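Oxidoreductase (Listeria innocua, PDB 3E18) binds NAD and is probably a dehydrogenase of the GFO/IDH/MocA family whose substrate is not known. Local coordinates at residues G17-H20 with V21-S25; I134-M137 with F138-T142. All coordinates share one frame; numbering follows the deposited sequence.

Interaction 1: G17-H20 with V21-S25; sequences GSYH and VTLAS
Tyr19 and Leu23, one turn apart on helix 15-25, make the main apolar contact of this local pairing. Leu23 CG stands over a face of the Tyr19 ring, 4.2 Å from its centroid and 28° off the normal, a CH-pi contact. Its two methyls spread along that ring: CD1 lies 3.7 Å from Tyr19 CE2, while CD2 reaches toward the hydroxyl end. With CG of Tyr19 anti to the backbone N (chi1 -178°), the ring leans along the helix toward Leu23. The same CD1 also lies over one face of the His20 imidazole, more loosely and offset toward the rim.

Backbone bonds run beneath these side chains. Leu23 N donates to Tyr19 O at 3.1 Å, and Ala24 N to His20 O at 2.8 Å. Val21 N reaches Ser18 O only weakly. One turn on, Val21 O is gripped twice, by Ser25 N at 3.2 Å and by Ser25 OG at 2.8 Å, the two donors coming from opposite faces of its carbonyl plane.

Ser18 and His20 find polar partners elsewhere: Ser18 OG bonds to the carbonyls of Gly14 and Gly15, and His20 to Tyr308 through ND1 and to the NAD-binding Glu95 through NE2. Both imidazole nitrogens being engaged, the rotation of the ring is fixed, and the helix that follows the dinucleotide-binding glycine turn is thereby tied to a residue of the cofactor site.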
ATOM      1  N   GLY A  17      25.416 -21.871  -4.185  1.00 32.62           N
ATOM      2  CA  GLY A  17      26.017 -23.188  -4.020  1.00 32.65           C
ATOM      3  C   GLY A  17      27.376 -23.126  -3.362  1.00 35.09           C
ATOM      4  O   GLY A  17      27.665 -23.917  -2.461  1.00 34.35           O
ATOM      5  N   SER A  18      28.206 -22.170  -3.790  1.00 33.86           N
ATOM      6  CA  SER A  18      29.501 -21.972  -3.148  1.00 35.76           C
ATOM      7  C   SER A  18      29.349 -21.518  -1.696  1.00 39.79           C
ATOM      8  O   SER A  18      30.166 -21.877  -0.858  1.00 40.86           O
ATOM      9  CB  SER A  18      30.384 -20.992  -3.935  1.00 35.42           C
ATOM     10  OG  SER A  18      29.782 -19.717  -4.009  1.00 41.18           O
ATOM     11  N   TYR A  19      28.288 -20.765  -1.403  1.00 39.75           N
ATOM     12  CA  TYR A  19      28.027 -20.292  -0.041  1.00 39.27           C
ATOM     13  C   TYR A  19      27.514 -21.412   0.864  1.00 38.52           C
ATOM     14  O   TYR A  19      27.743 -21.398   2.079  1.00 36.12           O
ATOM     15  CB  TYR A  19      27.070 -19.086  -0.046  1.00 44.67           C
ATOM     16  CG  TYR A  19      26.797 -18.510   1.331  1.00 47.91           C
ATOM     17  CD1 TYR A  19      27.846 -18.077   2.151  1.00 50.51           C
ATOM     18  CD2 TYR A  19      25.495 -18.403   1.819  1.00 46.00           C
ATOM     19  CE1 TYR A  19      27.603 -17.554   3.425  1.00 50.59           C
ATOM     20  CE2 TYR A  19      25.241 -17.870   3.093  1.00 49.27           C
ATOM     21  CZ  TYR A  19      26.301 -17.452   3.889  1.00 50.94           C
ATOM     22  OH  TYR A  19      26.063 -16.929   5.144  1.00 53.93           O
ATOM     23  N   HIS A  20      26.854 -22.403   0.268  1.00 34.80           N
ATOM     24  CA  HIS A  20      26.365 -23.561   1.023  1.00 32.13           C
ATOM     25  C   HIS A  20      27.489 -24.432   1.594  1.00 33.54           C
ATOM     26  O   HIS A  20      27.276 -25.175   2.561  1.00 35.81           O
ATOM     27  CB  HIS A  20      25.452 -24.401   0.152  1.00 36.30           C
ATOM     28  CG  HIS A  20      24.018 -23.998   0.237  1.00 32.24           C
ATOM     29  ND1 HIS A  20      23.190 -24.434   1.245  1.00 32.78           N
ATOM     30  CD2 HIS A  20      23.270 -23.187  -0.546  1.00 32.86           C
ATOM     31  CE1 HIS A  20      21.986 -23.926   1.070  1.00 27.68           C
ATOM     32  NE2 HIS A  20      22.009 -23.161  -0.004  1.00 31.39           N
ATOM     33  N   VAL A  21      28.674 -24.337   0.991  1.00 32.17           N
ATOM     34  CA  VAL A  21      29.880 -24.944   1.556  1.00 34.85           C
ATOM     35  C   VAL A  21      30.077 -24.426   2.977  1.00 36.51           C
ATOM     36  O   VAL A  21      30.145 -25.219   3.916  1.00 40.03           O
ATOM     37  CB  VAL A  21      31.136 -24.686   0.679  1.00 38.47           C
ATOM     38  CG1 VAL A  21      32.387 -25.219   1.351  1.00 37.01           C
ATOM     39  CG2 VAL A  21      30.968 -25.328  -0.700  1.00 35.90           C
ATOM     40  N   THR A  22      30.101 -23.099   3.130  1.00 36.57           N
ATOM     41  CA  THR A  22      30.210 -22.444   4.436  1.00 37.88           C
ATOM     42  C   THR A  22      29.051 -22.790   5.374  1.00 38.60           C
ATOM     43  O   THR A  22      29.273 -23.096   6.542  1.00 38.09           O
ATOM     44  CB  THR A  22      30.349 -20.912   4.280  1.00 40.86           C
ATOM     45  OG1 THR A  22      31.346 -20.627   3.291  1.00 45.98           O
ATOM     46  CG2 THR A  22      30.761 -20.262   5.593  1.00 43.85           C
ATOM     47  N   LEU A  23      27.825 -22.769   4.853  1.00 33.67           N
ATOM     48  CA  LEU A  23      26.632 -23.037   5.668  1.00 33.71           C
ATOM     49  C   LEU A  23      26.538 -24.461   6.200  1.00 35.20           C
ATOM     50  O   LEU A  23      26.314 -24.663   7.399  1.00 38.55           O
ATOM     51  CB  LEU A  23      25.346 -22.709   4.892  1.00 34.45           C
ATOM     52  CG  LEU A  23      24.965 -21.246   4.671  1.00 36.20           C
ATOM     53  CD1 LEU A  23      23.703 -21.137   3.812  1.00 36.14           C
ATOM     54  CD2 LEU A  23      24.776 -20.538   6.005  1.00 35.77           C
ATOM     55  N   ALA A  24      26.690 -25.445   5.316  1.00 35.69           N
ATOM     56  CA  ALA A  24      26.584 -26.855   5.710  1.00 38.36           C
ATOM     57  C   ALA A  24      27.717 -27.292   6.657  1.00 41.37           C
ATOM     58  O   ALA A  24      27.490 -28.077   7.584  1.00 38.95           O
ATOM     59  CB  ALA A  24      26.531 -27.748   4.480  1.00 35.83           C
ATOM     60  N   SER A  25      28.922 -26.762   6.432  1.00 41.20           N
ATOM     61  CA  SER A  25      30.087 -27.032   7.295  1.00 42.06           C
ATOM     62  C   SER A  25      29.935 -26.553   8.741  1.00 44.57           C
ATOM     63  O   SER A  25      30.560 -27.106   9.647  1.00 45.38           O
ATOM     64  CB  SER A  25      31.342 -26.400   6.705  1.00 43.79           C
ATOM     65  OG  SER A  25      31.663 -26.988   5.463  1.00 49.16           O
TER

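Interaction 2: I134-M137 with F138-T142; sequences IKEM and FEQKT
Met137 and Thr142 meet where helix 129-140 of the GFO/IDH/MocA C-terminal domain runs out into a turn. Lys141 leaves helical geometry with a positive phi of 54°, and the chain swings back so that Thr142 N bonds to Met137 O at 3.1 Å, in the carbonyl plane and on a lone pair. This six-to-one bond closes round the residue of positive phi, as in a Schellman-type helix end. Thr142 OG1 settles against the same residue, 3.3 Å from Met137 CA, and the threonine side chain crosses that of Met137 near its CB and CG.

The close-packed side of the helix faces the large mixed sheet: Ile134, Met137 and Phe138 lie on Met146 of strand 146-154, and Ile134 and Phe138 also touch Leu188 of helix 173-188. Regular backbone bonds hold this turn, among them Phe138 N to Ile134 O at 2.8 Å.

Toward solvent the contact is polar and looser, with Glu139 and Gln140 exposed. Lys135, which also lies on Phe187 and Leu188, runs out almost straight and bends only at its last torsion (chi4 -79°), bringing NZ to 2.8 Å from Glu139 OE2 in a salt bridge; the ammonium approaches on the syn side of the carboxylate, somewhat out of its plane. Glu136, folded at chi2, lays its carboxylate beside Gln140, with OE2 3.4 Å from Gln140 CG and the carboxylate and amide planes 30° apart. A water, whose very short approach to Glu136 OE1 is doubtful, donates to Glu139 OE1 at 3.0 Å and accepts from Gln140 NE2 at 3.3 Å.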
ATOM      1  N   ILE A 134       9.414  -9.224  14.265  1.00 26.13           N
ATOM      2  CA  ILE A 134       7.972  -9.211  13.963  1.00 23.39           C
ATOM      3  C   ILE A 134       7.250 -10.425  14.571  1.00 21.47           C
ATOM      4  O   ILE A 134       6.120 -10.315  15.088  1.00 26.13           O
ATOM      5  CB  ILE A 134       7.713  -9.136  12.413  1.00 24.93           C
ATOM      6  CG1 ILE A 134       8.446  -7.926  11.795  1.00 18.42           C
ATOM      7  CG2 ILE A 134       6.237  -9.045  12.098  1.00 25.70           C
ATOM      8  CD1 ILE A 134       7.966  -6.562  12.313  1.00 23.93           C
ATOM      9  N   LYS A 135       7.907 -11.580  14.502  1.00 25.86           N
ATOM     10  CA  LYS A 135       7.385 -12.810  15.090  1.00 29.26           C
ATOM     11  C   LYS A 135       7.263 -12.662  16.601  1.00 26.69           C
ATOM     12  O   LYS A 135       6.270 -13.064  17.186  1.00 26.26           O
ATOM     13  CB  LYS A 135       8.291 -13.994  14.734  1.00 30.34           C
ATOM     14  CG  LYS A 135       7.754 -15.346  15.162  1.00 31.37           C
ATOM     15  CD  LYS A 135       8.541 -16.448  14.469  1.00 38.92           C
ATOM     16  CE  LYS A 135       7.782 -17.764  14.485  1.00 42.95           C
ATOM     17  NZ  LYS A 135       7.906 -18.420  15.811  1.00 42.21           N
ATOM     18  N   GLU A 136       8.271 -12.065  17.228  1.00 26.19           N
ATOM     19  CA  GLU A 136       8.172 -11.751  18.670  1.00 27.55           C
ATOM     20  C   GLU A 136       6.971 -10.840  18.977  1.00 33.89           C
ATOM     21  O   GLU A 136       6.151 -11.158  19.859  1.00 32.62           O
ATOM     22  CB  GLU A 136       9.482 -11.136  19.188  1.00 29.77           C
ATOM     23  CG  GLU A 136       9.477 -10.749  20.690  1.00 38.11           C
ATOM     24  CD  GLU A 136       9.539 -11.938  21.658  1.00 47.47           C
ATOM     25  OE1 GLU A 136       9.663 -13.098  21.205  1.00 36.46           O
ATOM     26  OE2 GLU A 136       9.478 -11.702  22.888  1.00 45.79           O
ATOM     27  N   MET A 137       6.845  -9.745  18.219  1.00 33.37           N
ATOM     28  CA  MET A 137       5.721  -8.812  18.387  1.00 26.75           C
ATOM     29  C   MET A 137       4.379  -9.508  18.191  1.00 29.85           C
ATOM     30  O   MET A 137       3.453  -9.294  18.964  1.00 29.74           O
ATOM     31  CB  MET A 137       5.842  -7.605  17.446  1.00 27.26           C
ATOM     32  CG  MET A 137       7.069  -6.752  17.688  1.00 30.79           C
ATOM     33  SD  MET A 137       7.332  -5.493  16.436  1.00 18.26           S
ATOM     34  CE  MET A 137       5.859  -4.503  16.631  1.00 27.17           C
ATOM     35  N   PHE A 138       4.301 -10.356  17.166  1.00 28.95           N
ATOM     36  CA  PHE A 138       3.078 -11.066  16.794  1.00 28.00           C
ATOM     37  C   PHE A 138       2.643 -12.010  17.916  1.00 32.98           C
ATOM     38  O   PHE A 138       1.475 -12.029  18.305  1.00 32.60           O
ATOM     39  CB  PHE A 138       3.323 -11.836  15.476  1.00 28.70           C
ATOM     40  CG  PHE A 138       2.086 -12.438  14.855  1.00 28.05           C
ATOM     41  CD1 PHE A 138       1.306 -11.702  13.971  1.00 31.90           C
ATOM     42  CD2 PHE A 138       1.730 -13.759  15.113  1.00 31.23           C
ATOM     43  CE1 PHE A 138       0.157 -12.262  13.393  1.00 35.25           C
ATOM     44  CE2 PHE A 138       0.597 -14.322  14.542  1.00 30.89           C
ATOM     45  CZ  PHE A 138      -0.189 -13.574  13.678  1.00 33.89           C
ATOM     46  N   GLU A 139       3.593 -12.778  18.443  1.00 36.01           N
ATOM     47  CA  GLU A 139       3.302 -13.813  19.447  1.00 39.52           C
ATOM     48  C   GLU A 139       3.076 -13.238  20.844  1.00 36.86           C
ATOM     49  O   GLU A 139       2.199 -13.692  21.581  1.00 39.73           O
ATOM     50  CB  GLU A 139       4.440 -14.832  19.492  1.00 36.95           C
ATOM     51  CG  GLU A 139       4.522 -15.708  18.256  1.00 39.86           C
ATOM     52  CD  GLU A 139       5.775 -16.550  18.215  1.00 43.32           C
ATOM     53  OE1 GLU A 139       6.707 -16.286  19.006  1.00 44.79           O
ATOM     54  OE2 GLU A 139       5.826 -17.475  17.380  1.00 52.32           O
ATOM     55  N   GLN A 140       3.859 -12.224  21.193  1.00 35.37           N
ATOM     56  CA  GLN A 140       3.764 -11.602  22.521  1.00 34.89           C
ATOM     57  C   GLN A 140       2.731 -10.490  22.617  1.00 36.67           C
ATOM     58  O   GLN A 140       2.572  -9.876  23.679  1.00 34.61           O
ATOM     59  CB  GLN A 140       5.139 -11.117  22.990  1.00 31.75           C
ATOM     60  CG  GLN A 140       6.134 -12.274  23.206  1.00 41.14           C
ATOM     61  CD  GLN A 140       5.563 -13.392  24.078  1.00 48.65           C
ATOM     62  OE1 GLN A 140       4.950 -13.137  25.122  1.00 47.00           O
ATOM     63  NE2 GLN A 140       5.759 -14.634  23.650  1.00 45.90           N
ATOM     64  N   LYS A 141       2.042 -10.243  21.500  1.00 34.99           N
ATOM     65  CA  LYS A 141       1.042  -9.182  21.372  1.00 33.66           C
ATOM     66  C   LYS A 141       1.557  -7.794  21.760  1.00 32.25           C
ATOM     67  O   LYS A 141       0.854  -7.030  22.404  1.00 32.16           O
ATOM     68  CB  LYS A 141      -0.249  -9.538  22.127  1.00 36.70           C
ATOM     69  CG  LYS A 141      -0.968 -10.768  21.583  1.00 46.20           C
ATOM     70  CD  LYS A 141      -1.995 -11.277  22.584  1.00 54.76           C
ATOM     71  CE  LYS A 141      -2.591 -12.618  22.171  1.00 65.50           C
ATOM     72  NZ  LYS A 141      -3.941 -12.485  21.551  1.00 68.52           N
ATOM     73  N   THR A 142       2.789  -7.484  21.353  1.00 27.52           N
ATOM     74  CA  THR A 142       3.449  -6.225  21.680  1.00 26.97           C
ATOM     75  C   THR A 142       2.649  -4.988  21.266  1.00 30.52           C
ATOM     76  O   THR A 142       2.652  -3.966  21.973  1.00 26.64           O
ATOM     77  CB  THR A 142       4.842  -6.167  21.008  1.00 27.43           C
ATOM     78  OG1 THR A 142       5.575  -7.341  21.339  1.00 29.40           O
ATOM     79  CG2 THR A 142       5.635  -4.958  21.463  1.00 33.50           C
TER
HETATM   80  O   HOH W   1       7.994 -14.861  21.270  1.00 38.38           O

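Both are local pairings, interaction 1 within one helix and interaction 2 across the C-terminal end of another. Interaction 1 comes first along the chain, on helix 15-25 of the beta-alpha-beta unit that links strands 6-11 and 30-36 of the five-stranded parallel Rossmann sheet. Interaction 2 follows on helix 129-140, just after the last strand of that sheet, 119-122, and before strand 146-154 of the large mixed sheet. The centres of interactions 1 and 2 are about 31 Å apart and their nearest atoms about 19 Å apart, so they do not touch. The first lies beside the NAD site; the second, away from the annotated sites, belongs to the C-terminal domain and packs against its sheet.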